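Local coordinates for carboxylic ester hydrolase (Aspergillus niger, PDB 7K4O), which probably hydrolyses the galloyl ester bonds of tannins as a serine esterase of the tannase family, and binds gallic acid (3,4,5-trihydroxybenzoic acid), at residues Q221-Y224 and S225-V228. Numbering follows the deposited sequence.
Sequences QHLY and SNVV. With GDE (3,4,5-trihydroxybenzoic acid), chain J.
Tyr-224 and Val-228, one turn apart, meet through backbone and side chain alike. Val-228 N donates to Tyr-224 O at 2.8 Å, while methyl CG2 of Val-228 lies over one face of the phenol ring, 3.7 Å from its centroid, a CH-pi contact for which beta-branched valine, its methyls held close to the backbone, is well shaped. A first torsion with CG anti to the backbone N (chi1 179°) carries the tyrosine ring to that methyl, and its OH is bonded to Thr-308 O of helix 300-310. Val-227 N donates to Leu-223 O at 3.1 Å. These are the opening i to i+4 bonds of helix 224-232, which follows helix 215-221 after a short break within the alpha/beta-hydrolase-type tannase fold. At the break two waters stand in for direct bonds: one donates to Gln-221 O and accepts from Ser-225 N, the other donates to His-222 O and accepts from Asn-226 N (2.8 Å). The amide of Asn-226 can both give and accept: OD1 accepts from Asp-350 N and ND2 donates to Asp-348 O. Imidazole has two nitrogens to use: His-222 ND1 is bonded to Asp-333 OD1, and NE2 is hydrogen-bonded at the ring edge to ligand hydroxyl OAD (2.7 Å), either atom a possible donor, with a longer bond to OAE (3.2 Å).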
ATOM      1  N   GLN A 221      -4.032   5.242  14.098  1.00 25.38           N
ATOM      2  CA  GLN A 221      -5.496   5.095  13.873  1.00 23.85           C
ATOM      3  C   GLN A 221      -5.912   3.636  13.966  1.00 25.84           C
ATOM      4  O   GLN A 221      -7.132   3.398  14.200  1.00 27.40           O
ATOM      5  CB  GLN A 221      -5.984   5.801  12.616  1.00 24.81           C
ATOM      6  CG  GLN A 221      -5.492   5.211  11.315  1.00 24.97           C
ATOM      7  CD  GLN A 221      -6.272   3.999  10.849  1.00 25.62           C
ATOM      8  OE1 GLN A 221      -7.514   3.991  10.950  1.00 26.52           O
ATOM      9  NE2 GLN A 221      -5.548   2.956  10.402  1.00 23.44           N
ATOM     10  N   HIS A 222      -5.001   2.684  13.882  1.00 23.32           N
ATOM     11  CA  HIS A 222      -5.313   1.255  14.060  1.00 23.82           C
ATOM     12  C   HIS A 222      -5.839   0.996  15.499  1.00 26.08           C
ATOM     13  O   HIS A 222      -6.455  -0.048  15.688  1.00 25.46           O
ATOM     14  CB  HIS A 222      -4.124   0.373  13.774  1.00 26.06           C
ATOM     15  CG  HIS A 222      -3.960   0.009  12.329  1.00 26.93           C
ATOM     16  ND1 HIS A 222      -4.904  -0.778  11.676  1.00 28.73           N
ATOM     17  CD2 HIS A 222      -2.963   0.282  11.430  1.00 26.56           C
ATOM     18  CE1 HIS A 222      -4.463  -1.022  10.441  1.00 30.92           C
ATOM     19  NE2 HIS A 222      -3.270  -0.360  10.254  1.00 27.22           N
ATOM     20  N   LEU A 223      -5.578   1.914  16.430  1.00 27.73           N
ATOM     21  CA  LEU A 223      -6.042   1.773  17.849  1.00 26.75           C
ATOM     22  C   LEU A 223      -7.375   2.482  17.991  1.00 28.69           C
ATOM     23  O   LEU A 223      -7.957   2.348  19.057  1.00 29.56           O
ATOM     24  CB  LEU A 223      -5.002   2.360  18.813  1.00 27.27           C
ATOM     25  CG  LEU A 223      -3.684   1.621  18.913  1.00 26.39           C
ATOM     26  CD1 LEU A 223      -2.727   2.310  19.912  1.00 27.98           C
ATOM     27  CD2 LEU A 223      -3.851   0.180  19.301  1.00 28.42           C
ATOM     28  N   TYR A 224      -7.842   3.252  16.996  1.00 26.22           N
ATOM     29  CA  TYR A 224      -9.049   4.096  17.170  1.00 28.36           C
ATOM     30  C   TYR A 224     -10.287   3.231  17.523  1.00 31.11           C
ATOM     31  O   TYR A 224     -10.983   3.506  18.537  1.00 31.34           O
ATOM     32  CB  TYR A 224      -9.331   4.945  15.949  1.00 26.61           C
ATOM     33  CG  TYR A 224     -10.555   5.797  16.070  1.00 27.44           C
ATOM     34  CD1 TYR A 224     -10.786   6.569  17.199  1.00 30.89           C
ATOM     35  CD2 TYR A 224     -11.525   5.776  15.089  1.00 29.21           C
ATOM     36  CE1 TYR A 224     -11.952   7.308  17.323  1.00 31.30           C
ATOM     37  CE2 TYR A 224     -12.676   6.527  15.197  1.00 28.76           C
ATOM     38  CZ  TYR A 224     -12.923   7.258  16.343  1.00 28.73           C
ATOM     39  OH  TYR A 224     -14.077   8.025  16.430  1.00 30.86           O
ATOM     40  N   SER A 225     -10.599   2.212  16.739  1.00 30.09           N
ATOM     41  CA  SER A 225     -11.749   1.311  17.020  1.00 29.93           C
ATOM     42  C   SER A 225     -11.671   0.755  18.460  1.00 30.82           C
ATOM     43  O   SER A 225     -12.703   0.753  19.154  1.00 31.26           O
ATOM     44  CB  SER A 225     -11.806   0.204  16.036  1.00 29.54           C
ATOM     45  OG  SER A 225     -12.161   0.706  14.761  1.00 30.17           O
ATOM     46  N   ASN A 226     -10.519   0.272  18.881  1.00 27.88           N
ATOM     47  CA  ASN A 226     -10.288  -0.216  20.263  1.00 31.38           C
ATOM     48  C   ASN A 226     -10.688   0.878  21.264  1.00 34.40           C
ATOM     49  O   ASN A 226     -11.392   0.562  22.281  1.00 35.40           O
ATOM     50  CB  ASN A 226      -8.835  -0.573  20.522  1.00 30.36           C
ATOM     51  CG  ASN A 226      -8.304  -1.834  19.889  1.00 32.12           C
ATOM     52  OD1 ASN A 226      -7.095  -1.923  19.654  1.00 32.71           O
ATOM     53  ND2 ASN A 226      -9.154  -2.815  19.634  1.00 28.09           N
ATOM     54  N   VAL A 227     -10.276   2.120  21.038  1.00 30.79           N
ATOM     55  CA  VAL A 227     -10.502   3.199  22.024  1.00 31.55           C
ATOM     56  C   VAL A 227     -11.976   3.623  21.985  1.00 37.25           C
ATOM     57  O   VAL A 227     -12.535   3.980  23.046  1.00 33.53           O
ATOM     58  CB  VAL A 227      -9.503   4.339  21.820  1.00 31.80           C
ATOM     59  CG1 VAL A 227      -9.852   5.528  22.678  1.00 31.49           C
ATOM     60  CG2 VAL A 227      -8.082   3.837  22.105  1.00 32.49           C
ATOM     61  N   VAL A 228     -12.624   3.538  20.832  1.00 31.07           N
ATOM     62  CA  VAL A 228     -14.090   3.801  20.744  1.00 34.70           C
ATOM     63  C   VAL A 228     -14.812   2.771  21.623  1.00 32.62           C
ATOM     64  O   VAL A 228     -15.730   3.161  22.376  1.00 35.71           O
ATOM     65  CB  VAL A 228     -14.629   3.728  19.302  1.00 33.57           C
ATOM     66  CG1 VAL A 228     -16.156   3.715  19.293  1.00 33.50           C
ATOM     67  CG2 VAL A 228     -14.110   4.889  18.458  1.00 30.88           C
TER
HETATM   68  OAA GDE J 603       1.835  -3.638   4.428  0.99 26.88           O
HETATM   69  OAB GDE J 603      -0.140  -4.549   4.837  0.99 31.84           O
HETATM   70  OAC GDE J 603       2.255  -0.162   8.197  0.96 23.14           O
HETATM   71  OAD GDE J 603      -2.421  -1.054   7.792  0.99 23.99           O
HETATM   72  OAE GDE J 603      -0.420   0.305   8.930  0.90 22.20           O
HETATM   73  CAF GDE J 603       1.503  -1.902   6.625  0.99 25.42           C
HETATM   74  CAG GDE J 603      -0.886  -2.361   6.415  0.95 24.79           C
HETATM   75  CAH GDE J 603       0.734  -3.670   5.057  1.00 30.77           C
HETATM   76  CAI GDE J 603       1.228  -0.919   7.588  1.00 24.04           C
HETATM   77  CAJ GDE J 603      -1.162  -1.394   7.416  0.99 25.67           C
HETATM   78  CAK GDE J 603       0.440  -2.627   6.111  0.95 25.39           C
HETATM   79  CAL GDE J 603      -0.124  -0.683   7.957  0.94 24.98           C
HETATM   80  O   HOH W   1      -9.814   1.826  13.877  1.00 27.06           O
HETATM   81  O   HOH W   2      -8.644  -0.707  17.046  1.00 28.99           O